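Local coordinates for protein enoyl-CoA hydratase (PDB 3LKE) that probably adds water across the double bond of enoyl-CoA thioesters, as other crotonase-fold hydratases do, at residues Pro66-Leu71 and His139-Ser144; Ile49-Leu54 and Lys202-Gly207; Ile127-Ala132 and Gln191-Arg196; Ile17-Pro22 and Thr34-Ala39; Val89-Val94 and Pro145-Ser150. One frame throughout, in Å; residues are numbered along the deposited sequence.

Interaction 1: residues Pro66-Leu71 and His139-Ser144; sequences PRLEDL and HKMGIS
M141 bridges the two segments through its methyl group. CE lies 3.5 Å from L71 CD1 and 4.0 Å from L68 CD1, so two leucines one helical turn apart receive the same methyl between them. The thioether chain meets L71 at nearly a right angle and L68 at a slant. It leaves the helix with CG opposite the carbonyl carbon (chi1 -57°) and then bends at SD (chi3 66°), which turns CE to the leucine branches. The backbones stay well apart, with the CA atoms of L68 and M141 9.3 Å from each other. A long, flexible, unbranched apolar chain suits that gap, whereas the branched leucines offer methyls on the opposing helix. Only about 96 Å² is buried here, and the patch is completed by L251 and L254, near the C-terminus, which pack on these same side chains.

No polar bond joins the two segments. R67 occupies the N-cap position, its O accepting the L71 N in the first helical turn at 2.9 Å, and its guanidinium edge faces E69 in a long salt bridge (NE to OE1, 3.6 Å). D70 makes another salt bridge, to K24. H139 NE2 is hydrogen-bonded to A203 O of the second subunit, which ties this corner to the trimer.

Beyond M141 the helix stops in a Schellman motif: G142 takes positive phi (77°) as the C-prime residue, a conformation easily adopted without a side chain. The contact thus joins a helix start to a helix end in the outer part of a crotonase-like fold.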
# COMPACT_ATOMS: atom_id res chain seq x y z
N PRO A 66 26.40 8.77 -1.17
CA PRO A 66 27.07 10.06 -0.97
C PRO A 66 28.13 9.94 0.12
O PRO A 66 27.80 9.47 1.22
CB PRO A 66 25.94 10.99 -0.53
CG PRO A 66 24.68 10.31 -0.98
CD PRO A 66 24.96 8.85 -0.89
N ARG A 67 29.36 10.34 -0.16
CA ARG A 67 30.46 10.16 0.79
C ARG A 67 30.36 11.12 1.96
O ARG A 67 30.05 12.29 1.78
CB ARG A 67 31.81 10.38 0.09
CG ARG A 67 32.14 9.36 -0.99
CD ARG A 67 33.58 8.88 -0.84
NE ARG A 67 33.72 8.05 0.36
CZ ARG A 67 33.75 6.72 0.36
NH1 ARG A 67 33.67 6.05 -0.78
NH2 ARG A 67 33.87 6.06 1.50
N LEU A 68 30.62 10.62 3.16
CA LEU A 68 30.64 11.45 4.36
C LEU A 68 31.47 12.72 4.15
O LEU A 68 31.01 13.83 4.41
CB LEU A 68 31.22 10.66 5.54
CG LEU A 68 30.27 10.19 6.64
CD1 LEU A 68 28.85 10.00 6.14
CD2 LEU A 68 30.81 8.91 7.29
N GLU A 69 32.70 12.54 3.67
CA GLU A 69 33.61 13.65 3.47
C GLU A 69 33.01 14.71 2.54
O GLU A 69 33.20 15.92 2.75
CB GLU A 69 34.95 13.16 2.90
CG GLU A 69 35.70 12.21 3.82
CD GLU A 69 35.04 10.84 3.95
OE1 GLU A 69 34.28 10.44 3.04
OE2 GLU A 69 35.28 10.15 4.96
N ASP A 70 32.30 14.25 1.52
CA ASP A 70 31.66 15.18 0.59
C ASP A 70 30.48 15.89 1.27
O ASP A 70 30.29 17.09 1.10
CB ASP A 70 31.21 14.46 -0.68
CG ASP A 70 32.39 14.04 -1.54
OD1 ASP A 70 33.40 14.78 -1.55
OD2 ASP A 70 32.31 12.98 -2.21
N LEU A 71 29.70 15.14 2.04
CA LEU A 71 28.61 15.75 2.81
C LEU A 71 29.16 16.77 3.80
O LEU A 71 28.58 17.84 3.98
CB LEU A 71 27.79 14.69 3.54
CG LEU A 71 27.09 13.67 2.64
CD1 LEU A 71 26.62 12.48 3.46
CD2 LEU A 71 25.94 14.30 1.87
N HIS A 139 19.50 8.60 10.54
CA HIS A 139 19.15 8.92 11.94
C HIS A 139 20.38 9.40 12.72
O HIS A 139 20.36 10.44 13.38
CB HIS A 139 18.52 7.70 12.62
CG HIS A 139 18.02 7.96 14.01
ND1 HIS A 139 16.93 8.76 14.28
CD2 HIS A 139 18.44 7.49 15.20
CE1 HIS A 139 16.71 8.78 15.58
NE2 HIS A 139 17.61 8.01 16.17
N LYS A 140 21.46 8.63 12.65
CA LYS A 140 22.68 8.99 13.36
C LYS A 140 23.35 10.21 12.73
O LYS A 140 24.01 10.98 13.42
CB LYS A 140 23.64 7.80 13.41
CG LYS A 140 23.12 6.62 14.23
CD LYS A 140 24.08 5.43 14.19
CE LYS A 140 23.54 4.25 15.00
NZ LYS A 140 22.30 3.67 14.40
N MET A 141 23.17 10.38 11.42
CA MET A 141 23.77 11.52 10.70
C MET A 141 23.04 12.84 11.05
O MET A 141 23.58 13.93 10.90
CB MET A 141 23.77 11.30 9.18
CG MET A 141 24.49 10.02 8.68
SD MET A 141 24.16 9.61 6.93
CE MET A 141 24.95 11.00 6.16
N GLY A 142 21.80 12.73 11.52
CA GLY A 142 21.02 13.91 11.83
C GLY A 142 20.47 14.58 10.58
O GLY A 142 20.19 15.78 10.57
N ILE A 143 20.29 13.80 9.51
CA ILE A 143 19.67 14.34 8.31
C ILE A 143 18.38 13.62 7.94
O ILE A 143 18.05 12.57 8.50
CB ILE A 143 20.62 14.32 7.12
CG1 ILE A 143 21.03 12.88 6.80
CG2 ILE A 143 21.85 15.18 7.42
CD1 ILE A 143 21.69 12.75 5.45
N SER A 144 17.63 14.21 7.00
CA SER A 144 16.39 13.61 6.51
C SER A 144 16.68 12.76 5.29
O SER A 144 17.72 12.91 4.66
CB SER A 144 15.38 14.70 6.17
OG SER A 144 16.01 15.76 5.46

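Interaction 2: residues Ile49-Leu54 and Lys202-Gly207; sequences IHSIIL and KAVSEG
H50 lays its imidazole against the end of a helix, touching V204 and S205. At the root, CB is 4.1 Å from V204 CG1, and CG approaches the same methyl. The first torsion (chi1 47°) wedges CG between the backbone N and the carbonyl carbon, a crowded position that swings the ring over to the helix. ND1 comes next. It is 3.6 Å from V204 CG1, which approaches the ring obliquely, and forms a nearly straight hydrogen bond (163°) with S51 OG, 2.8 Å away at the ring edge; either partner could donate. This bond helps to fix the rotation of the imidazole. At the far side, CD2 and CE1 lie by S205, and the tip NE2 is 3.5 Å from S205 CB. One ring face therefore receives S205, whose CA stands 3.8 Å above the plane, shifted to the rim.

Small, compact residues let the two backbones come close. S51 OG is 3.3 Å from V204 CG1, while S205 turns its own hydroxyl back to the helix, donating to K202 O at 2.7 Å.

The contact sets the start of strand 51-56 against the last turn of helix 190-205. V103 of the adjacent strand 103-108 touches both S51 and V204, and the helix end meets the third subunit, where L167 packs on V204 and H139 is hydrogen-bonded to A203 O.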
# COMPACT_ATOMS: atom_id res chain seq x y z
N ILE A 49 15.95 -0.72 -27.69
CA ILE A 49 16.15 -1.53 -26.49
C ILE A 49 14.85 -1.71 -25.72
O ILE A 49 13.95 -0.88 -25.81
CB ILE A 49 17.21 -0.93 -25.56
CG1 ILE A 49 16.74 0.42 -25.00
CG2 ILE A 49 18.54 -0.80 -26.31
CD1 ILE A 49 17.75 1.07 -24.08
N HIS A 50 14.77 -2.81 -24.97
CA HIS A 50 13.60 -3.10 -24.14
C HIS A 50 13.92 -2.98 -22.65
O HIS A 50 13.01 -2.91 -21.82
CB HIS A 50 13.06 -4.49 -24.45
CG HIS A 50 14.12 -5.55 -24.51
ND1 HIS A 50 14.80 -5.99 -23.39
CD2 HIS A 50 14.61 -6.26 -25.56
CE1 HIS A 50 15.67 -6.93 -23.75
NE2 HIS A 50 15.57 -7.11 -25.06
N SER A 51 15.20 -2.94 -22.32
CA SER A 51 15.63 -2.96 -20.93
C SER A 51 16.84 -2.07 -20.68
O SER A 51 17.61 -1.77 -21.59
CB SER A 51 15.97 -4.39 -20.50
OG SER A 51 14.89 -5.27 -20.71
N ILE A 52 16.98 -1.66 -19.43
CA ILE A 52 18.15 -0.93 -18.96
C ILE A 52 18.61 -1.61 -17.68
O ILE A 52 17.84 -1.77 -16.74
CB ILE A 52 17.82 0.54 -18.67
CG1 ILE A 52 17.45 1.26 -19.97
CG2 ILE A 52 19.01 1.23 -18.03
CD1 ILE A 52 16.97 2.66 -19.76
N ILE A 53 19.88 -2.02 -17.66
CA ILE A 53 20.46 -2.71 -16.52
C ILE A 53 21.49 -1.81 -15.84
O ILE A 53 22.41 -1.33 -16.51
CB ILE A 53 21.20 -4.00 -16.98
CG1 ILE A 53 20.23 -4.94 -17.70
CG2 ILE A 53 21.84 -4.71 -15.79
CD1 ILE A 53 19.13 -5.47 -16.81
N LEU A 54 21.35 -1.58 -14.54
CA LEU A 54 22.32 -0.77 -13.79
C LEU A 54 23.17 -1.68 -12.94
O LEU A 54 22.64 -2.57 -12.26
CB LEU A 54 21.59 0.27 -12.93
CG LEU A 54 20.85 1.35 -13.73
CD1 LEU A 54 19.36 1.28 -13.40
CD2 LEU A 54 21.40 2.72 -13.45
N LYS A 202 15.74 -12.30 -21.61
CA LYS A 202 15.12 -13.11 -22.65
C LYS A 202 13.60 -13.04 -22.53
O LYS A 202 12.90 -12.89 -23.53
CB LYS A 202 15.60 -14.56 -22.55
CG LYS A 202 14.96 -15.51 -23.55
CD LYS A 202 15.10 -16.96 -23.09
CE LYS A 202 16.55 -17.29 -22.74
NZ LYS A 202 16.67 -18.61 -22.05
N ALA A 203 13.09 -13.12 -21.30
CA ALA A 203 11.65 -13.04 -21.04
C ALA A 203 11.11 -11.67 -21.43
O ALA A 203 10.05 -11.57 -22.05
CB ALA A 203 11.36 -13.33 -19.59
N VAL A 204 11.85 -10.63 -21.07
CA VAL A 204 11.48 -9.27 -21.46
C VAL A 204 11.41 -9.12 -22.98
O VAL A 204 10.49 -8.49 -23.50
CB VAL A 204 12.44 -8.23 -20.87
CG1 VAL A 204 12.04 -6.83 -21.30
CG2 VAL A 204 12.48 -8.33 -19.36
N SER A 205 12.38 -9.70 -23.69
CA SER A 205 12.49 -9.47 -25.13
C SER A 205 11.31 -10.07 -25.88
O SER A 205 11.01 -9.65 -27.01
CB SER A 205 13.81 -10.05 -25.69
OG SER A 205 13.79 -11.47 -25.69
N GLU A 206 10.64 -11.04 -25.26
CA GLU A 206 9.48 -11.70 -25.85
C GLU A 206 8.27 -10.79 -25.85
O GLU A 206 7.23 -11.13 -26.42
CB GLU A 206 9.14 -13.00 -25.10
CG GLU A 206 10.27 -14.02 -25.08
CD GLU A 206 9.81 -15.40 -24.62
OE1 GLU A 206 10.15 -15.80 -23.48
OE2 GLU A 206 9.10 -16.08 -25.40
N GLY A 207 8.40 -9.63 -25.22
CA GLY A 207 7.31 -8.67 -25.15
C GLY A 207 7.37 -7.66 -26.28
O GLY A 207 8.23 -7.74 -27.16

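Interaction 3: residues Ile127-Ala132 and Gln191-Arg196; sequences IALRRA and QELQER
L193 fits between I127 and L129, so that a helix is seated against a strand of the central crotonase-fold sheet. Strand 125-129 is the next-to-last strand of that sheet within the chain, and helix 190-205 follows the outermost strand, 185-187, and packs against the side chains of these strands.

Along the helix, E192 comes first of the residues that matter. Its amide N is hydrogen-bonded to N189 OD1 and its carboxylate oxygen OE1 to E188 N, two bonds that secure the first turn just after the strand. An acidic side chain is well placed near the N-terminal end of a helix, where its carboxylate can accept a main-chain N-H, here that of E188.

L193 supplies most of the helix side of the packing. With CG opposite the backbone N (chi1 177°), its branches are thrown forward, CD1 to I127 and CD2 to L129. L193 CD1 is 3.6 Å from I127 CG2, a snug meeting of methyls, with the two chains slanting past each other. L129 comes in at about a right angle, its CD2 being 3.9 Å from L193 CB and 4.0 Å from L193 CD2. I127 points at the helix and L129 brings its CD2 end round to it, so one leucine meets both; C187 of the edge strand borders the same site.

One turn on, R196 N donates to E192 O at 2.9 Å, the regular helical bond. Its guanidinium makes a salt bridge with E185, while its methylene CG passes 4.7 Å from I127 CD1.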
# COMPACT_ATOMS: atom_id res chain seq x y z
N ILE A 127 17.93 -6.96 -7.99
CA ILE A 127 18.43 -8.30 -7.71
C ILE A 127 19.80 -8.15 -7.05
O ILE A 127 20.65 -7.41 -7.55
CB ILE A 127 18.63 -9.10 -9.01
CG1 ILE A 127 17.29 -9.24 -9.76
CG2 ILE A 127 19.21 -10.49 -8.70
CD1 ILE A 127 17.44 -9.79 -11.19
N ALA A 128 20.01 -8.84 -5.93
CA ALA A 128 21.27 -8.70 -5.20
C ALA A 128 22.04 -10.03 -5.13
O ALA A 128 21.44 -11.11 -5.10
CB ALA A 128 21.00 -8.20 -3.78
N LEU A 129 23.36 -9.94 -5.07
CA LEU A 129 24.15 -11.09 -4.66
C LEU A 129 23.93 -11.32 -3.16
O LEU A 129 23.69 -10.37 -2.42
CB LEU A 129 25.64 -10.87 -4.97
CG LEU A 129 26.03 -10.89 -6.46
CD1 LEU A 129 27.53 -10.72 -6.64
CD2 LEU A 129 25.56 -12.19 -7.10
N ARG A 130 24.01 -12.58 -2.73
CA ARG A 130 23.88 -12.92 -1.31
C ARG A 130 24.75 -12.05 -0.39
O ARG A 130 24.34 -11.71 0.72
CB ARG A 130 24.21 -14.40 -1.09
CG ARG A 130 24.22 -14.85 0.36
CD ARG A 130 22.81 -15.14 0.87
NE ARG A 130 22.10 -16.02 -0.05
CZ ARG A 130 20.81 -16.32 0.05
NH1 ARG A 130 20.09 -15.82 1.04
NH2 ARG A 130 20.25 -17.13 -0.84
N ARG A 131 25.94 -11.70 -0.86
CA ARG A 131 26.91 -11.01 -0.01
C ARG A 131 26.66 -9.51 0.10
O ARG A 131 27.31 -8.82 0.88
CB ARG A 131 28.34 -11.26 -0.48
CG ARG A 131 28.62 -10.79 -1.89
CD ARG A 131 30.07 -11.03 -2.28
NE ARG A 131 30.30 -10.67 -3.67
CZ ARG A 131 30.67 -9.46 -4.07
NH1 ARG A 131 30.86 -8.49 -3.18
NH2 ARG A 131 30.85 -9.21 -5.37
N ALA A 132 25.71 -9.00 -0.68
CA ALA A 132 25.37 -7.58 -0.61
C ALA A 132 24.94 -7.17 0.80
O ALA A 132 24.20 -7.90 1.47
CB ALA A 132 24.26 -7.26 -1.60
N GLN A 191 28.29 -15.89 -11.28
CA GLN A 191 27.92 -16.79 -12.37
C GLN A 191 26.41 -17.04 -12.42
O GLN A 191 25.79 -16.96 -13.48
CB GLN A 191 28.63 -18.12 -12.21
CG GLN A 191 30.05 -18.11 -12.71
CD GLN A 191 30.13 -18.11 -14.23
OE1 GLN A 191 29.85 -17.10 -14.87
NE2 GLN A 191 30.50 -19.25 -14.80
N GLU A 192 25.84 -17.34 -11.26
CA GLU A 192 24.40 -17.55 -11.16
C GLU A 192 23.66 -16.29 -11.58
O GLU A 192 22.67 -16.34 -12.31
CB GLU A 192 24.01 -17.95 -9.75
CG GLU A 192 22.51 -18.12 -9.55
CD GLU A 192 22.13 -18.23 -8.09
OE1 GLU A 192 23.00 -18.54 -7.25
OE2 GLU A 192 20.94 -18.03 -7.77
N LEU A 193 24.16 -15.14 -11.12
CA LEU A 193 23.54 -13.86 -11.46
C LEU A 193 23.58 -13.60 -12.96
O LEU A 193 22.60 -13.13 -13.54
CB LEU A 193 24.23 -12.71 -10.71
CG LEU A 193 23.68 -11.33 -11.07
CD1 LEU A 193 22.24 -11.21 -10.59
CD2 LEU A 193 24.55 -10.24 -10.47
N GLN A 194 24.72 -13.87 -13.59
CA GLN A 194 24.87 -13.66 -15.02
C GLN A 194 23.85 -14.47 -15.82
O GLN A 194 23.29 -13.98 -16.80
CB GLN A 194 26.30 -14.02 -15.45
CG GLN A 194 26.77 -13.34 -16.70
CD GLN A 194 28.22 -13.66 -17.01
OE1 GLN A 194 29.07 -13.65 -16.12
NE2 GLN A 194 28.50 -13.96 -18.28
N GLU A 195 23.63 -15.72 -15.41
CA GLU A 195 22.67 -16.60 -16.07
C GLU A 195 21.23 -16.13 -15.85
O GLU A 195 20.43 -16.11 -16.78
CB GLU A 195 22.82 -18.04 -15.58
CG GLU A 195 21.77 -19.01 -16.13
CD GLU A 195 21.95 -19.31 -17.62
OE1 GLU A 195 21.04 -19.92 -18.22
OE2 GLU A 195 23.00 -18.94 -18.19
N ARG A 196 20.92 -15.75 -14.61
CA ARG A 196 19.58 -15.26 -14.24
C ARG A 196 19.19 -14.04 -15.07
O ARG A 196 18.07 -13.96 -15.60
CB ARG A 196 19.55 -14.92 -12.75
CG ARG A 196 18.24 -14.27 -12.27
CD ARG A 196 17.03 -15.09 -12.63
NE ARG A 196 15.81 -14.44 -12.14
CZ ARG A 196 14.72 -14.24 -12.88
NH1 ARG A 196 14.68 -14.66 -14.14
NH2 ARG A 196 13.66 -13.63 -12.34

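Interaction 4: residues Ile17-Pro22 and Thr34-Ala39; sequences ITLDYP and TSLLEA
With chi1 at -62°, I17 puts CG2 opposite its backbone N and CG1 opposite its carbonyl carbon, and the extended second torsion carries CD1 outward, so CG2 meets L36 and also borders A39, while CD1 runs on to A39. L36 meets it from the other side: its CG is opposite the backbone N (chi1 176°), which brings CD1 to the strand. There L36 CD1 lies 3.9 Å from I17 CG2, the two chains crossing at about a right angle.

The other I17 branch ends on A39. I17 CD1 is 4.0 Å from A39 CB and 3.9 Å from A39 C, resting on the helix backbone as much as on its side chain. Alanine suits this position, since its single methyl lets the isoleucine come up to the main chain; the CA atoms of I17 and A39 are 6.9 Å apart.

These residues belong to the beta-alpha-beta unit formed by strand 14-19, helix 30-45 and strand 51-56, in which the helix returns the chain to lay the second strand parallel to the first. Strand 17-19 and helix 34-39 run nearly antiparallel, at 169°, with their axes 9.7 Å apart at closest approach. T18, between the two contacting strand residues, turns to the other side of the sheet.

V6 of the edge strand 6-10 touches both I17 and A39, and M119, from a loop, packs on L36. Further along the strand, L19 adds a looser contact, its CD2 standing 4.3 Å from L36 CD1.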
# COMPACT_ATOMS: atom_id res chain seq x y z
N ILE A 17 24.32 -0.02 -17.96
CA ILE A 17 24.91 1.18 -17.38
C ILE A 17 25.77 0.74 -16.21
O ILE A 17 25.27 0.16 -15.24
CB ILE A 17 23.82 2.18 -16.89
CG1 ILE A 17 22.96 2.65 -18.07
CG2 ILE A 17 24.47 3.38 -16.19
CD1 ILE A 17 21.86 3.66 -17.68
N THR A 18 27.08 0.97 -16.31
CA THR A 18 28.03 0.46 -15.33
C THR A 18 28.73 1.56 -14.56
O THR A 18 29.37 2.45 -15.15
CB THR A 18 29.11 -0.42 -16.02
OG1 THR A 18 28.46 -1.45 -16.77
CG2 THR A 18 30.04 -1.06 -15.00
N LEU A 19 28.61 1.52 -13.24
CA LEU A 19 29.29 2.48 -12.39
C LEU A 19 30.74 2.07 -12.24
O LEU A 19 31.04 0.92 -11.93
CB LEU A 19 28.64 2.54 -11.01
CG LEU A 19 27.12 2.75 -10.97
CD1 LEU A 19 26.64 2.78 -9.53
CD2 LEU A 19 26.74 4.02 -11.70
N ASP A 20 31.64 3.03 -12.44
CA ASP A 20 33.07 2.77 -12.44
C ASP A 20 33.80 3.98 -11.85
O ASP A 20 34.36 4.80 -12.58
CB ASP A 20 33.54 2.48 -13.87
CG ASP A 20 34.96 1.95 -13.93
OD1 ASP A 20 35.57 1.77 -12.86
OD2 ASP A 20 35.46 1.73 -15.05
N TYR A 21 33.79 4.09 -10.53
CA TYR A 21 34.32 5.26 -9.83
C TYR A 21 35.09 4.77 -8.61
O TYR A 21 34.71 5.06 -7.49
CB TYR A 21 33.16 6.15 -9.39
CG TYR A 21 33.50 7.58 -8.99
CD1 TYR A 21 34.80 8.07 -9.03
CD2 TYR A 21 32.48 8.45 -8.58
CE1 TYR A 21 35.08 9.38 -8.66
CE2 TYR A 21 32.75 9.76 -8.23
CZ TYR A 21 34.05 10.23 -8.27
OH TYR A 21 34.32 11.54 -7.90
N PRO A 22 36.18 4.03 -8.84
CA PRO A 22 36.83 3.31 -7.73
C PRO A 22 37.37 4.24 -6.65
O PRO A 22 37.39 3.87 -5.48
CB PRO A 22 38.00 2.57 -8.40
CG PRO A 22 37.79 2.69 -9.86
CD PRO A 22 36.87 3.84 -10.12
N THR A 34 26.13 13.42 -13.00
CA THR A 34 25.95 14.00 -14.32
C THR A 34 26.10 12.97 -15.43
O THR A 34 25.33 12.96 -16.39
CB THR A 34 26.93 15.17 -14.54
OG1 THR A 34 26.68 16.19 -13.56
CG2 THR A 34 26.75 15.74 -15.94
N SER A 35 27.10 12.10 -15.30
CA SER A 35 27.35 11.08 -16.31
C SER A 35 26.27 10.01 -16.25
O SER A 35 25.83 9.48 -17.28
CB SER A 35 28.73 10.46 -16.09
OG SER A 35 29.74 11.45 -16.26
N LEU A 36 25.84 9.70 -15.04
CA LEU A 36 24.78 8.73 -14.85
C LEU A 36 23.49 9.22 -15.49
O LEU A 36 22.82 8.48 -16.21
CB LEU A 36 24.59 8.46 -13.36
CG LEU A 36 23.44 7.52 -13.00
CD1 LEU A 36 23.61 6.16 -13.66
CD2 LEU A 36 23.36 7.38 -11.50
N LEU A 37 23.13 10.48 -15.23
CA LEU A 37 21.91 11.05 -15.79
C LEU A 37 21.94 10.95 -17.32
O LEU A 37 20.96 10.54 -17.95
CB LEU A 37 21.77 12.51 -15.36
CG LEU A 37 20.54 13.26 -15.87
CD1 LEU A 37 19.24 12.52 -15.50
CD2 LEU A 37 20.54 14.66 -15.29
N GLU A 38 23.08 11.32 -17.89
CA GLU A 38 23.26 11.31 -19.34
C GLU A 38 23.05 9.91 -19.92
O GLU A 38 22.43 9.74 -20.97
CB GLU A 38 24.66 11.83 -19.66
CG GLU A 38 25.00 11.95 -21.14
CD GLU A 38 26.44 12.38 -21.36
OE1 GLU A 38 26.93 12.23 -22.51
OE2 GLU A 38 27.08 12.86 -20.40
N ALA A 39 23.56 8.90 -19.21
CA ALA A 39 23.42 7.52 -19.63
C ALA A 39 21.96 7.06 -19.54
O ALA A 39 21.45 6.38 -20.43
CB ALA A 39 24.31 6.62 -18.78

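Interaction 5: residues Val89-Val94 and Pro145-Ser150; sequences VLNHCV and PDLGAS
The carboxamide of N91 meets L147 through its oxygen. L147 CD2 lies 3.5 Å from N91 OD1 and stands well off the amide plane. The same oxygen receives a hydrogen bond from a water at 2.7 Å, and that water accepts the N-H of L147 N at 2.8 Å, so one bridging molecule satisfies a backbone N-H in the loop. Asparagine suits the spot because a short side chain can offer a carbonyl to the water, while its ND2 bonds weakly with T235.

Beside the bridge, L147 CD2 touches L90 CB at 3.7 Å, the leucines meeting obliquely; V94 CG2 rests against the L147 carbonyl, 3.4 Å from its O. G148 belongs to a type I' turn from D146 to A149 and takes phi 89°; glycine suits this positive phi, and having no side chain it lets V94 come close.

The loop docks on helix 81-98 just as helix 149-157 begins, with G148 at its N-cap position. Helix 223-241 adds another wall: E234 is hydrogen-bonded to G148 N and S150 OG, and L231 packs on N91.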
# COMPACT_ATOMS: atom_id res chain seq x y z
N VAL A 89 20.96 17.09 -9.82
CA VAL A 89 21.38 16.06 -10.76
C VAL A 89 20.95 14.68 -10.27
O VAL A 89 20.40 13.89 -11.03
CB VAL A 89 22.91 16.10 -10.99
CG1 VAL A 89 23.32 14.99 -11.95
CG2 VAL A 89 23.32 17.46 -11.54
N LEU A 90 21.18 14.39 -9.00
CA LEU A 90 20.84 13.07 -8.47
C LEU A 90 19.33 12.85 -8.39
O LEU A 90 18.86 11.75 -8.64
CB LEU A 90 21.51 12.82 -7.12
CG LEU A 90 23.05 12.79 -7.13
CD1 LEU A 90 23.59 12.60 -5.73
CD2 LEU A 90 23.58 11.71 -8.08
N ASN A 91 18.56 13.89 -8.06
CA ASN A 91 17.11 13.73 -8.11
C ASN A 91 16.64 13.43 -9.53
O ASN A 91 15.73 12.63 -9.74
CB ASN A 91 16.38 14.96 -7.56
CG ASN A 91 16.49 15.09 -6.07
OD1 ASN A 91 16.84 14.13 -5.37
ND2 ASN A 91 16.20 16.29 -5.56
N HIS A 92 17.25 14.08 -10.51
CA HIS A 92 16.87 13.77 -11.88
C HIS A 92 17.20 12.34 -12.29
O HIS A 92 16.43 11.71 -13.00
CB HIS A 92 17.43 14.79 -12.87
CG HIS A 92 16.54 15.98 -13.05
ND1 HIS A 92 15.37 15.93 -13.78
CD2 HIS A 92 16.63 17.24 -12.57
CE1 HIS A 92 14.78 17.11 -13.75
NE2 HIS A 92 15.53 17.93 -13.02
N CYS A 93 18.34 11.81 -11.82
CA CYS A 93 18.62 10.40 -12.05
C CYS A 93 17.47 9.53 -11.53
O CYS A 93 16.99 8.64 -12.22
CB CYS A 93 19.91 9.98 -11.36
SG CYS A 93 21.39 10.69 -12.12
N VAL A 94 17.04 9.79 -10.30
CA VAL A 94 15.95 8.99 -9.71
C VAL A 94 14.67 9.07 -10.54
O VAL A 94 14.02 8.06 -10.83
CB VAL A 94 15.65 9.41 -8.25
CG1 VAL A 94 14.40 8.68 -7.74
CG2 VAL A 94 16.85 9.12 -7.35
N PRO A 145 15.76 11.85 4.94
CA PRO A 145 16.03 10.98 3.79
C PRO A 145 15.93 11.77 2.50
O PRO A 145 15.06 12.63 2.37
CB PRO A 145 14.90 9.95 3.84
CG PRO A 145 14.26 10.12 5.20
CD PRO A 145 14.48 11.53 5.60
N ASP A 146 16.81 11.47 1.56
CA ASP A 146 16.79 12.15 0.27
C ASP A 146 16.92 11.15 -0.88
O ASP A 146 16.82 9.93 -0.67
CB ASP A 146 17.92 13.18 0.22
CG ASP A 146 19.29 12.53 0.22
OD1 ASP A 146 19.38 11.30 0.47
OD2 ASP A 146 20.29 13.24 -0.02
N LEU A 147 17.11 11.68 -2.09
CA LEU A 147 17.18 10.89 -3.32
C LEU A 147 15.99 9.95 -3.48
O LEU A 147 16.11 8.84 -4.01
CB LEU A 147 18.50 10.13 -3.40
CG LEU A 147 19.70 11.06 -3.20
CD1 LEU A 147 21.00 10.32 -3.54
CD2 LEU A 147 19.58 12.32 -4.05
N GLY A 148 14.82 10.41 -3.03
CA GLY A 148 13.59 9.64 -3.15
C GLY A 148 13.28 8.69 -2.01
O GLY A 148 12.20 8.08 -1.99
N ALA A 149 14.20 8.54 -1.07
CA ALA A 149 14.04 7.54 -0.02
C ALA A 149 12.74 7.77 0.80
O ALA A 149 12.09 6.80 1.23
CB ALA A 149 15.25 7.54 0.90
N SER A 150 12.38 9.03 0.99
CA SER A 150 11.15 9.34 1.73
C SER A 150 9.89 8.98 0.96
O SER A 150 8.82 8.83 1.55
CB SER A 150 11.11 10.81 2.18
OG SER A 150 10.77 11.68 1.11
O HOH W 1 16.43 14.36 -2.68

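Interaction 4 comes first along the chain and closes before the others open; interactions 1, 3 and 5 cross one another and lie within the long loop closed by interaction 2. Interactions 2, 3 and 4 all reach the six-stranded sheet, and 2 and 3, with centres about 17 Å apart, share helix 190-205. Strands 14-19 and 51-56 are neighbours, so 2 and 4 touch directly. Interaction 5 touches 4 through helices 81-98 and 30-45 and adjoins 1 in sequence, their centres about 14 Å apart. Interactions 1 and 2, centres about 35 Å apart, lie on opposite sides of the chain's centre, yet both, like interaction 5, meet other subunits, so internal packing and assembly share these regions.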